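Local coordinates for protein putative poly(3-hydroxybutyrate) depolymerase LpqC (Bordetella parapertussis 12822, PDB 3D0K) that probably hydrolyses ester bonds, as in poly(3-hydroxybutyrate), by the serine-hydrolase chemistry of the alpha/beta-hydrolase fold, at residues A[59-64]-A[88-93]; A[119-124]-A[159-164]; A[208-213]-A[261-266]. All blocks are in the same frame, centred on the assembly; numbering follows the deposited sequence.

Contact 1. Residues A[59-64]-A[88-93]; sequences VQHGVL and PTFSDE
The His-61 imidazole meets the 88-93 backbone edge-on: Phe-90 N and Thr-89 CA both lie at its rim, close to the ring plane. NE2 accepts a nearly straight hydrogen bond (172°) from Phe-90 N at 3.0 Å. The Tyr-101 ring also meets the imidazole, its plane inclined to it. The Phe-90 ring, stacked on Phe-40 and edge-to-face with Trp-95, receives the amide end of Gln-60 at its edge, the two planes 31° apart; the same amide lies across the ring of Pro-88. His-61 CG sits between the backbone N and the carbonyl carbon (chi1 54°), which swings the ring toward Thr-89 and lets ND1 donate to Gly-62 O at 3.0 Å. Where the parallel strands 56-60 and 84-89 end and spread, one water fills in: it donates to Val-59 O and to Pro-88 O and accepts from His-61 N at 2.9 Å. A second water joins Val-63 O to Asp-92 OD1. With a bond on each nitrogen, the imidazole is fixed in rotation with its proton on ND1, which probably helps to hold the His-Gly turn, whose position after this strand is consistent with an oxyanion-hole loop of alpha/beta hydrolases.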
# COMPACT_ATOMS: atom_id res chain seq x y z
N VAL A 59 -3.78 1.76 5.41
CA VAL A 59 -3.48 2.91 4.53
C VAL A 59 -2.00 3.22 4.61
O VAL A 59 -1.49 3.49 5.71
CB VAL A 59 -4.32 4.13 4.99
CG1 VAL A 59 -3.92 5.36 4.25
CG2 VAL A 59 -5.81 3.85 4.83
N GLN A 60 -1.30 3.22 3.47
CA GLN A 60 0.14 3.56 3.50
C GLN A 60 0.45 4.95 2.94
O GLN A 60 0.10 5.24 1.81
CB GLN A 60 0.96 2.53 2.77
CG GLN A 60 0.93 1.13 3.42
CD GLN A 60 1.58 1.15 4.80
OE1 GLN A 60 2.46 2.01 5.10
NE2 GLN A 60 1.19 0.21 5.64
N HIS A 61 1.13 5.76 3.76
CA HIS A 61 1.44 7.19 3.49
C HIS A 61 2.43 7.32 2.34
O HIS A 61 3.08 6.35 1.95
CB HIS A 61 2.01 7.85 4.78
CG HIS A 61 3.20 7.12 5.39
ND1 HIS A 61 4.37 6.89 4.71
CD2 HIS A 61 3.37 6.59 6.63
CE1 HIS A 61 5.22 6.24 5.49
NE2 HIS A 61 4.64 6.07 6.67
N GLY A 62 2.57 8.52 1.77
CA GLY A 62 3.62 8.68 0.77
C GLY A 62 4.95 9.11 1.39
O GLY A 62 5.27 8.73 2.54
N VAL A 63 5.68 9.93 0.65
CA VAL A 63 7.08 10.26 0.92
C VAL A 63 7.26 11.10 2.19
O VAL A 63 8.27 10.95 2.92
CB VAL A 63 7.76 10.92 -0.35
CG1 VAL A 63 7.20 12.33 -0.61
CG2 VAL A 63 9.31 10.91 -0.21
N LEU A 64 6.24 11.92 2.49
CA LEU A 64 6.27 12.78 3.69
C LEU A 64 6.19 12.00 5.01
O LEU A 64 6.47 12.56 6.07
CB LEU A 64 5.13 13.80 3.63
CG LEU A 64 5.09 14.65 2.34
CD1 LEU A 64 3.83 15.53 2.34
CD2 LEU A 64 6.34 15.47 2.23
N PRO A 88 0.02 2.18 9.21
CA PRO A 88 1.38 1.89 9.68
C PRO A 88 2.29 3.01 9.18
O PRO A 88 2.39 3.22 7.96
CB PRO A 88 1.72 0.55 9.02
CG PRO A 88 0.34 -0.09 8.67
CD PRO A 88 -0.48 1.13 8.28
N THR A 89 2.97 3.67 10.12
CA THR A 89 3.68 4.91 9.85
C THR A 89 5.17 4.78 10.14
O THR A 89 5.55 4.49 11.27
CB THR A 89 3.08 6.02 10.72
OG1 THR A 89 1.67 6.07 10.44
CG2 THR A 89 3.71 7.34 10.39
N PHE A 90 5.99 5.03 9.11
CA PHE A 90 7.45 4.75 9.19
C PHE A 90 8.19 6.07 9.09
O PHE A 90 8.24 6.68 8.03
CB PHE A 90 7.86 3.76 8.06
CG PHE A 90 7.16 2.44 8.15
CD1 PHE A 90 7.64 1.43 8.97
CD2 PHE A 90 5.95 2.22 7.46
CE1 PHE A 90 6.97 0.23 9.07
CE2 PHE A 90 5.27 1.04 7.54
CZ PHE A 90 5.76 0.04 8.38
N SER A 91 8.70 6.54 10.22
CA SER A 91 9.25 7.86 10.29
C SER A 91 10.55 7.95 9.51
O SER A 91 11.24 6.95 9.35
CB SER A 91 9.49 8.25 11.75
OG SER A 91 10.54 7.47 12.30
N ASP A 92 10.87 9.14 9.02
CA ASP A 92 12.16 9.37 8.36
C ASP A 92 13.32 9.10 9.30
O ASP A 92 14.41 8.65 8.86
CB ASP A 92 12.23 10.80 7.89
CG ASP A 92 11.55 11.01 6.57
OD1 ASP A 92 11.64 10.13 5.67
OD2 ASP A 92 10.94 12.10 6.40
N GLU A 93 13.11 9.34 10.60
CA GLU A 93 14.19 9.17 11.55
C GLU A 93 14.56 7.70 11.76
O GLU A 93 15.72 7.38 11.78
CB GLU A 93 13.88 9.82 12.91
CG GLU A 93 15.09 10.46 13.52
CD GLU A 93 15.21 10.23 15.04
OE1 GLU A 93 14.16 10.08 15.75
OE2 GLU A 93 16.39 10.24 15.52
O HOH W 1 0.62 4.98 6.54
O HOH W 2 11.04 10.69 3.07

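Contact 2. Residues A[119-124]-A[159-164]; sequences WTYALV and SSQPHA
Two helices of the alpha/beta-hydrolase core meet at their ends here: segment 119-124, which leads into helix 122-133, packs against the C-terminal end of helix 149-160 and the loop that leaves it. Ser-160 and Gln-161 reach between Trp-119, Tyr-121 and Ala-122. Ser-160 CB sits 3.5 Å from Trp-119 CZ3, against the six-membered ring. The serine hydroxyl meets the edge of the Tyr-121 ring, Ser-160 OG being 3.4 Å from Tyr-121 CD2. Gln-161 folds back at chi2 (-64°), which brings its amide beside Ala-122. Its CG packs 3.8 Å from Tyr-121 CB, and OE1 comes 3.4 Å from Ala-122 CB. On the other amide branch, NE2 donates to Ser-160 OG at 3.0 Å, the hydroxyl lying 18° out of the amide plane, and also bonds Val-116 O. Ser-160 OG is held in turn by Arg-156 O, one helical turn back. NE2 thus ties the hydroxyl on its own side to the backbone at Val-116, just ahead of Trp-119, although no hydrogen bond joins the two segments themselves. Trp-119 NE1 is bonded to Arg-114 O, and Tyr-121 OH to Asn-102 O. Close packing of the helices before and after strand 142-147 is typical of this fold, where the second of them follows the strand and probable nucleophile elbow.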
# COMPACT_ATOMS: atom_id res chain seq x y z
N TRP A 119 11.35 -8.08 5.53
CA TRP A 119 11.18 -6.81 4.80
C TRP A 119 10.12 -5.96 5.49
O TRP A 119 9.25 -6.49 6.20
CB TRP A 119 10.82 -7.03 3.31
CG TRP A 119 11.86 -7.77 2.48
CD1 TRP A 119 13.00 -8.42 2.94
CD2 TRP A 119 11.84 -7.94 1.08
NE1 TRP A 119 13.67 -8.98 1.87
CE2 TRP A 119 12.99 -8.69 0.72
CE3 TRP A 119 10.97 -7.51 0.06
CZ2 TRP A 119 13.27 -9.03 -0.60
CZ3 TRP A 119 11.25 -7.86 -1.27
CH2 TRP A 119 12.39 -8.62 -1.58
N THR A 120 10.21 -4.64 5.30
CA THR A 120 9.26 -3.69 5.91
C THR A 120 7.81 -4.12 5.54
O THR A 120 6.89 -4.02 6.36
CB THR A 120 9.51 -2.26 5.42
OG1 THR A 120 10.92 -2.00 5.39
CG2 THR A 120 8.78 -1.19 6.36
N TYR A 121 7.63 -4.63 4.31
CA TYR A 121 6.28 -5.01 3.82
C TYR A 121 5.61 -6.05 4.70
O TYR A 121 4.37 -6.06 4.81
CB TYR A 121 6.36 -5.60 2.42
CG TYR A 121 7.16 -4.74 1.43
CD1 TYR A 121 7.05 -3.34 1.46
CD2 TYR A 121 8.02 -5.34 0.49
CE1 TYR A 121 7.82 -2.55 0.57
CE2 TYR A 121 8.77 -4.57 -0.41
CZ TYR A 121 8.66 -3.18 -0.35
OH TYR A 121 9.39 -2.43 -1.29
N ALA A 122 6.41 -6.97 5.25
CA ALA A 122 5.92 -8.13 6.02
C ALA A 122 5.27 -7.74 7.36
O ALA A 122 4.54 -8.54 7.99
CB ALA A 122 7.08 -9.13 6.28
N LEU A 123 5.57 -6.53 7.81
CA LEU A 123 5.01 -5.97 9.03
C LEU A 123 3.51 -5.77 8.92
O LEU A 123 2.80 -5.86 9.93
CB LEU A 123 5.68 -4.62 9.32
CG LEU A 123 7.16 -4.75 9.75
CD1 LEU A 123 7.75 -3.38 9.89
CD2 LEU A 123 7.26 -5.51 11.08
N VAL A 124 2.99 -5.50 7.71
CA VAL A 124 1.50 -5.32 7.56
C VAL A 124 0.74 -6.55 8.04
O VAL A 124 -0.11 -6.46 8.94
CB VAL A 124 1.10 -4.91 6.14
CG1 VAL A 124 -0.48 -4.85 5.98
CG2 VAL A 124 1.73 -3.59 5.80
N SER A 159 4.39 -8.09 -4.57
CA SER A 159 5.40 -8.86 -5.29
C SER A 159 6.18 -9.84 -4.43
O SER A 159 6.88 -10.70 -4.96
CB SER A 159 6.42 -7.89 -5.90
OG SER A 159 5.77 -6.93 -6.70
N SER A 160 6.15 -9.64 -3.12
CA SER A 160 7.09 -10.34 -2.22
C SER A 160 6.45 -11.08 -1.07
O SER A 160 7.10 -11.92 -0.46
CB SER A 160 8.15 -9.37 -1.68
OG SER A 160 7.52 -8.42 -0.81
N GLN A 161 5.16 -10.82 -0.79
CA GLN A 161 4.49 -11.34 0.44
C GLN A 161 3.29 -12.23 0.14
O GLN A 161 2.67 -12.09 -0.93
CB GLN A 161 4.04 -10.17 1.36
CG GLN A 161 5.16 -9.13 1.66
CD GLN A 161 6.30 -9.76 2.45
OE1 GLN A 161 6.05 -10.54 3.40
NE2 GLN A 161 7.56 -9.49 2.04
N PRO A 162 2.96 -13.18 1.04
CA PRO A 162 1.71 -13.94 0.85
C PRO A 162 0.46 -13.02 0.70
O PRO A 162 0.35 -11.98 1.38
CB PRO A 162 1.61 -14.82 2.11
CG PRO A 162 3.06 -14.98 2.59
CD PRO A 162 3.71 -13.62 2.25
N HIS A 163 -0.49 -13.42 -0.15
CA HIS A 163 -1.67 -12.59 -0.40
C HIS A 163 -2.87 -12.90 0.47
O HIS A 163 -3.84 -12.13 0.48
CB HIS A 163 -2.09 -12.65 -1.86
CG HIS A 163 -1.06 -12.10 -2.79
ND1 HIS A 163 -1.01 -12.46 -4.12
CD2 HIS A 163 0.04 -11.32 -2.57
CE1 HIS A 163 0.02 -11.87 -4.70
NE2 HIS A 163 0.67 -11.16 -3.79
N ALA A 164 -2.79 -14.01 1.20
CA ALA A 164 -3.92 -14.48 2.04
C ALA A 164 -4.60 -13.42 2.94
O ALA A 164 -5.84 -13.41 3.02
CB ALA A 164 -3.58 -15.83 2.84

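Contact 3. Residues A[208-213]-A[261-266]; sequences MTILAG and WQLQVV
Met-208 O accepts the first of five backbone hydrogen bonds, from Gln-262 N, and from there the parallel strands 209-213 and 262-266 run in register. Ile-210 uses both its polar atoms: its N donates to Gln-262 O at 2.8 Å, and its O receives Gln-264 N with an angle at hydrogen of 176°. Ala-212 repeats the pattern; Gln-264 O accepts from its N, while Val-266 N reaches its O at 2.7 Å from 36° above the carbonyl plane. On the face carrying Ile-210, Ala-212, Leu-263 and Val-265, Ile-210 CG2 touches Leu-263 CD1 at 3.7 Å, and Ile-210 CD1 extends to Trp-261 CE3 at 3.9 Å. On the face of Thr-209 and Leu-211, Leu-211 lies alongside Gln-264 with CD1 3.5 Å from CG, and the same methyl presses on Val-266 CG2, also at 3.5 Å, tighter than usual for carbons. Adjacent parallel strands joined through helix 237-255 make a beta-alpha-beta crossover, here at the border of the central sheet, with 262-266 its outermost strand. At the entry, the selenium of Met-208, a selenomethionine, stands over the five-membered ring of Trp-261 at 5.5 Å from SE to centroid, a distant Met-aromatic contact. The indole itself is stacked on Tyr-244 and anchored by NE1 to Leu-203 O. Farther out, helix 237-255 covers the Ile-210 face, with Ala-241 against Ala-212, and helix 273-286 backs the other, where Met-276 and Cys-280 touch Leu-211. Strand 168-172 flanks 209-213 on its far edge, and Asn-173 OD1 bonds Gly-213 N.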
# COMPACT_ATOMS: atom_id res chain seq x y z
N MSE A 208 -5.26 -6.72 -8.32
CA MSE A 208 -4.79 -5.47 -7.79
C MSE A 208 -5.31 -4.35 -8.67
O MSE A 208 -5.28 -4.52 -9.87
CB MSE A 208 -3.24 -5.45 -7.86
CG MSE A 208 -2.71 -4.15 -7.30
SE MSE A 208 -0.74 -4.35 -7.02
CE MSE A 208 -0.96 -6.03 -6.11
N THR A 209 -5.76 -3.22 -8.09
CA THR A 209 -6.10 -2.01 -8.86
C THR A 209 -4.87 -1.10 -8.86
O THR A 209 -4.27 -0.80 -7.81
CB THR A 209 -7.28 -1.22 -8.23
OG1 THR A 209 -8.40 -2.08 -8.12
CG2 THR A 209 -7.67 0.00 -9.05
N ILE A 210 -4.51 -0.63 -10.05
CA ILE A 210 -3.57 0.44 -10.18
C ILE A 210 -4.41 1.66 -10.38
O ILE A 210 -5.12 1.76 -11.40
CB ILE A 210 -2.65 0.23 -11.36
CG1 ILE A 210 -1.88 -1.10 -11.18
CG2 ILE A 210 -1.78 1.49 -11.57
CD1 ILE A 210 -1.41 -1.65 -12.61
N LEU A 211 -4.39 2.58 -9.40
CA LEU A 211 -5.28 3.75 -9.47
C LEU A 211 -4.43 4.96 -9.86
O LEU A 211 -3.51 5.36 -9.11
CB LEU A 211 -5.97 4.01 -8.15
CG LEU A 211 -7.16 4.94 -8.03
CD1 LEU A 211 -8.40 4.48 -8.88
CD2 LEU A 211 -7.62 5.06 -6.54
N ALA A 212 -4.74 5.52 -11.02
CA ALA A 212 -3.86 6.55 -11.63
C ALA A 212 -4.63 7.83 -11.95
O ALA A 212 -5.56 7.81 -12.76
CB ALA A 212 -3.15 5.97 -12.88
N GLY A 213 -4.25 8.96 -11.34
CA GLY A 213 -4.86 10.25 -11.66
C GLY A 213 -4.33 10.71 -12.99
O GLY A 213 -3.10 10.68 -13.22
N TRP A 261 -4.81 -7.85 -12.88
CA TRP A 261 -4.69 -6.40 -12.58
C TRP A 261 -5.73 -5.59 -13.33
O TRP A 261 -6.18 -5.98 -14.39
CB TRP A 261 -3.31 -5.84 -12.91
CG TRP A 261 -2.15 -6.50 -12.28
CD1 TRP A 261 -2.14 -7.51 -11.29
CD2 TRP A 261 -0.79 -6.17 -12.53
NE1 TRP A 261 -0.83 -7.81 -10.97
CE2 TRP A 261 0.01 -7.00 -11.70
CE3 TRP A 261 -0.17 -5.23 -13.39
CZ2 TRP A 261 1.41 -6.96 -11.72
CZ3 TRP A 261 1.24 -5.16 -13.39
CH2 TRP A 261 2.02 -6.03 -12.58
N GLN A 262 -6.14 -4.46 -12.74
CA GLN A 262 -7.00 -3.51 -13.40
C GLN A 262 -6.34 -2.16 -13.28
O GLN A 262 -5.90 -1.77 -12.19
CB GLN A 262 -8.37 -3.47 -12.71
CG GLN A 262 -8.93 -4.88 -12.39
CD GLN A 262 -9.94 -5.40 -13.42
OE1 GLN A 262 -11.05 -5.83 -13.05
NE2 GLN A 262 -9.59 -5.36 -14.71
N LEU A 263 -6.29 -1.45 -14.40
CA LEU A 263 -5.86 -0.06 -14.45
C LEU A 263 -7.08 0.86 -14.37
O LEU A 263 -7.95 0.86 -15.26
CB LEU A 263 -5.05 0.20 -15.73
CG LEU A 263 -4.59 1.68 -15.89
CD1 LEU A 263 -3.57 2.08 -14.79
CD2 LEU A 263 -4.00 2.00 -17.28
N GLN A 264 -7.18 1.66 -13.32
CA GLN A 264 -8.34 2.53 -13.18
C GLN A 264 -7.89 3.98 -13.25
O GLN A 264 -7.23 4.45 -12.34
CB GLN A 264 -9.07 2.23 -11.84
CG GLN A 264 -10.19 3.22 -11.55
CD GLN A 264 -11.34 3.09 -12.53
OE1 GLN A 264 -11.59 3.98 -13.37
NE2 GLN A 264 -12.06 1.99 -12.41
N VAL A 265 -8.17 4.67 -14.35
CA VAL A 265 -7.77 6.05 -14.46
C VAL A 265 -8.78 6.91 -13.73
O VAL A 265 -9.98 6.73 -13.89
CB VAL A 265 -7.71 6.47 -15.94
CG1 VAL A 265 -7.30 7.94 -16.07
CG2 VAL A 265 -6.73 5.52 -16.68
N VAL A 266 -8.30 7.86 -12.94
CA VAL A 266 -9.17 8.85 -12.30
C VAL A 266 -9.15 10.20 -13.08
O VAL A 266 -8.16 10.92 -13.07
CB VAL A 266 -8.80 9.05 -10.81
CG1 VAL A 266 -9.85 9.91 -10.11
CG2 VAL A 266 -8.70 7.72 -10.09

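How the contacts relate
From the N terminus the three contacts close separate loops in series; none encloses or crosses another. Contact 1 closes the first loop, which carries helices 67-73 and 75-81 and joins neighbouring strands 56-60 and 84-89. Contact 2 closes the next, holding most of helix 122-133, strand 142-147 and the probable nucleophile elbow. Contact 3 closes the last, over helix 237-255, and completes the sheet at strand 262-266. Contacts 1 and 2 touch directly: Phe-90 CE1 packs 3.6 Å from Thr-120 CG2, joining the loop after strand 84-89 to the approach to helix 122-133. Contact 3 shares the sheet with contact 1, on the opposite side of the chain's centre, their centres about 22 Å apart.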